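Local coordinates for protein oligopeptide ABC transporter OppAIV (Borrelia burgdorferi B31, PDB 4GL8) that probably binds oligopeptides outside the cytoplasmic membrane as the solute-binding component of an ABC transporter for peptide uptake, at residues 309-314 against 345-350. Sequence-based numbering, arbitrary orientation.
Sequences LSFAID and NLSLFD
Phe349 lays one face of its ring against Asp314. Asp314 CB sits over the middle of that face, 3.7 Å from the centroid and only 2° off the ring normal, a CH-pi contact. With CG anti to the backbone N (chi1 -179°), the carboxylate is carried on along the same face, and CG comes 3.9 Å from Phe349 CD1. Carboxylate and ring are stacked, their planes 12° apart. Asp314 is the N-cap of helix 315-323, its side chain taking a backbone N-H there, and OD2 is also hydrogen-bonded to Thr317 OG1. The ring of Phe349 also borders the turn that leaves helix 303-311, with Ala312 O at its edge and CD2 3.4 Å from Ile313 O. Helix 380-397 packs on this turn: Asn396 ND2 binds Ala312 O, Gln392 OE1 takes Asp314 N, and Phe349 touches Asn396.

One backbone bond joins the segments: Asp350 N donates to Phe311 O over 2.9 Å. Next to it, Phe311 CD2 meets Asp350 CB at 3.7 Å, while Ser347 CB approaches the edge of the Phe311 ring. Ser347 OG accepts from Phe349 N at 3.3 Å, an ST turn that shapes the loop just before the bond. Asp350 caps helix 351-361, its OD1 taking the N-H of Met353.

The contact thus joins the turns that precede helices 315-323 and 351-361; both aspartates cap, and Asp314 also stacks on the ring. Ile313 O and Leu348 O, both acceptors, lie close without bonding, and Arg315 NH1, donating to Leu348 O and Ser310 O, probably offsets this crowding of carbonyl oxygens.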
ATOM      1  N   LEU A 309       8.094  13.031  21.135  1.00 20.76           N
ATOM      2  CA  LEU A 309       7.186  13.361  20.044  1.00 20.48           C
ATOM      3  C   LEU A 309       6.009  12.395  20.046  1.00 21.14           C
ATOM      4  O   LEU A 309       4.867  12.795  19.855  1.00 22.22           O
ATOM      5  CB  LEU A 309       7.903  13.300  18.687  1.00 19.95           C
ATOM      6  CG  LEU A 309       9.127  14.214  18.493  1.00 20.01           C
ATOM      7  CD1 LEU A 309       9.832  13.881  17.189  1.00 19.74           C
ATOM      8  CD2 LEU A 309       8.780  15.697  18.568  1.00 20.46           C
ATOM      9  N   SER A 310       6.268  11.120  20.278  1.00 21.75           N
ATOM     10  CA  SER A 310       5.211  10.110  20.227  1.00 22.37           C
ATOM     11  C   SER A 310       4.221  10.257  21.387  1.00 23.74           C
ATOM     12  O   SER A 310       3.028  10.244  21.189  1.00 23.80           O
ATOM     13  CB  SER A 310       5.805   8.696  20.195  1.00 21.84           C
ATOM     14  OG  SER A 310       4.771   7.724  20.167  1.00 21.54           O
ATOM     15  N   PHE A 311       4.737  10.428  22.587  1.00 20.76           N
ATOM     16  CA  PHE A 311       3.905  10.607  23.783  1.00 22.85           C
ATOM     17  C   PHE A 311       3.209  11.978  23.864  1.00 23.05           C
ATOM     18  O   PHE A 311       2.220  12.109  24.576  1.00 23.10           O
ATOM     19  CB  PHE A 311       4.732  10.423  25.052  1.00 24.25           C
ATOM     20  CG  PHE A 311       4.876   9.010  25.482  1.00 26.30           C
ATOM     21  CD1 PHE A 311       6.010   8.287  25.179  1.00 27.49           C
ATOM     22  CD2 PHE A 311       3.901   8.402  26.223  1.00 29.16           C
ATOM     23  CE1 PHE A 311       6.154   6.975  25.583  1.00 28.64           C
ATOM     24  CE2 PHE A 311       4.040   7.083  26.630  1.00 30.44           C
ATOM     25  CZ  PHE A 311       5.174   6.375  26.314  1.00 29.37           C
ATOM     26  N   ALA A 312       3.726  12.985  23.160  1.00 22.56           N
ATOM     27  CA  ALA A 312       3.123  14.316  23.151  1.00 23.55           C
ATOM     28  C   ALA A 312       1.871  14.451  22.264  1.00 24.03           C
ATOM     29  O   ALA A 312       1.239  15.519  22.264  1.00 25.38           O
ATOM     30  CB  ALA A 312       4.154  15.337  22.725  1.00 23.79           C
ATOM     31  N   ILE A 313       1.496  13.410  21.510  1.00 23.19           N
ATOM     32  CA  ILE A 313       0.284  13.472  20.666  1.00 22.81           C
ATOM     33  C   ILE A 313      -0.943  12.849  21.336  1.00 22.74           C
ATOM     34  O   ILE A 313      -0.932  11.680  21.697  1.00 21.91           O
ATOM     35  CB  ILE A 313       0.440  12.684  19.362  1.00 22.54           C
ATOM     36  CG1 ILE A 313       1.724  13.065  18.571  1.00 22.95           C
ATOM     37  CG2 ILE A 313      -0.822  12.799  18.520  1.00 23.06           C
ATOM     38  CD1 ILE A 313       1.755  14.475  18.080  1.00 23.41           C
ATOM     39  N   ASP A 314      -2.034  13.598  21.431  1.00 23.66           N
ATOM     40  CA  ASP A 314      -3.285  13.049  21.966  1.00 24.71           C
ATOM     41  C   ASP A 314      -4.027  12.280  20.850  1.00 23.90           C
ATOM     42  O   ASP A 314      -4.795  12.881  20.092  1.00 24.37           O
ATOM     43  CB  ASP A 314      -4.146  14.197  22.515  1.00 26.37           C
ATOM     44  CG  ASP A 314      -5.461  13.722  23.110  1.00 28.09           C
ATOM     45  OD1 ASP A 314      -5.715  12.495  23.196  1.00 28.56           O
ATOM     46  OD2 ASP A 314      -6.246  14.603  23.493  1.00 29.58           O
ATOM     47  N   ASN A 345      -1.203  -2.698  26.542  1.00 47.27           N
ATOM     48  CA  ASN A 345      -1.606  -1.835  27.658  1.00 46.89           C
ATOM     49  C   ASN A 345      -1.098  -0.396  27.496  1.00 42.95           C
ATOM     50  O   ASN A 345      -1.139   0.379  28.447  1.00 46.35           O
ATOM     51  CB  ASN A 345      -1.085  -2.413  28.985  1.00 48.73           C
ATOM     52  N   LEU A 346      -0.642  -0.034  26.296  1.00 38.30           N
ATOM     53  CA  LEU A 346       0.247   1.117  26.116  1.00 34.35           C
ATOM     54  C   LEU A 346      -0.477   2.462  26.141  1.00 32.09           C
ATOM     55  O   LEU A 346      -1.542   2.626  25.566  1.00 31.53           O
ATOM     56  CB  LEU A 346       1.054   0.985  24.814  1.00 32.00           C
ATOM     57  CG  LEU A 346       1.994  -0.227  24.744  1.00 32.43           C
ATOM     58  CD1 LEU A 346       2.572  -0.413  23.349  1.00 30.81           C
ATOM     59  CD2 LEU A 346       3.109  -0.123  25.773  1.00 32.51           C
ATOM     60  N   SER A 347       0.136   3.441  26.783  1.00 30.72           N
ATOM     61  CA  SER A 347      -0.501   4.752  26.910  1.00 30.54           C
ATOM     62  C   SER A 347      -0.656   5.442  25.528  1.00 27.45           C
ATOM     63  O   SER A 347       0.267   5.514  24.744  1.00 25.43           O
ATOM     64  CB  SER A 347       0.275   5.632  27.894  1.00 30.68           C
ATOM     65  OG  SER A 347      -0.112   6.995  27.736  1.00 31.98           O
ATOM     66  N   LEU A 348      -1.847   5.946  25.251  1.00 27.29           N
ATOM     67  CA  LEU A 348      -2.111   6.618  23.982  1.00 26.25           C
ATOM     68  C   LEU A 348      -1.621   8.056  23.964  1.00 25.19           C
ATOM     69  O   LEU A 348      -1.585   8.669  22.906  1.00 24.49           O
ATOM     70  CB  LEU A 348      -3.599   6.581  23.651  1.00 27.91           C
ATOM     71  CG  LEU A 348      -4.173   5.203  23.300  1.00 28.83           C
ATOM     72  CD1 LEU A 348      -5.649   5.323  22.922  1.00 29.89           C
ATOM     73  CD2 LEU A 348      -3.396   4.597  22.153  1.00 28.45           C
ATOM     74  N   PHE A 349      -1.238   8.582  25.122  1.00 24.93           N
ATOM     75  CA  PHE A 349      -0.964   9.997  25.265  1.00 24.91           C
ATOM     76  C   PHE A 349      -0.426  10.273  26.657  1.00 25.77           C
ATOM     77  O   PHE A 349      -1.072   9.878  27.630  1.00 27.43           O
ATOM     78  CB  PHE A 349      -2.281  10.775  25.041  1.00 25.54           C
ATOM     79  CG  PHE A 349      -2.201  12.247  25.340  1.00 25.54           C
ATOM     80  CD1 PHE A 349      -3.191  12.865  26.104  1.00 27.23           C
ATOM     81  CD2 PHE A 349      -1.173  13.001  24.860  1.00 24.21           C
ATOM     82  CE1 PHE A 349      -3.131  14.227  26.373  1.00 28.35           C
ATOM     83  CE2 PHE A 349      -1.093  14.355  25.105  1.00 25.21           C
ATOM     84  CZ  PHE A 349      -2.065  14.984  25.873  1.00 27.36           C
ATOM     85  N   ASP A 350       0.724  10.946  26.772  1.00 25.44           N
ATOM     86  CA  ASP A 350       1.234  11.388  28.107  1.00 27.96           C
ATOM     87  C   ASP A 350       2.136  12.582  28.000  1.00 27.80           C
ATOM     88  O   ASP A 350       3.350  12.445  27.802  1.00 26.96           O
ATOM     89  CB  ASP A 350       1.971  10.261  28.842  1.00 28.86           C
ATOM     90  CG  ASP A 350       2.244  10.582  30.298  1.00 31.21           C
ATOM     91  OD1 ASP A 350       2.220  11.771  30.723  1.00 31.73           O
ATOM     92  OD2 ASP A 350       2.479   9.602  31.037  1.00 33.48           O
TER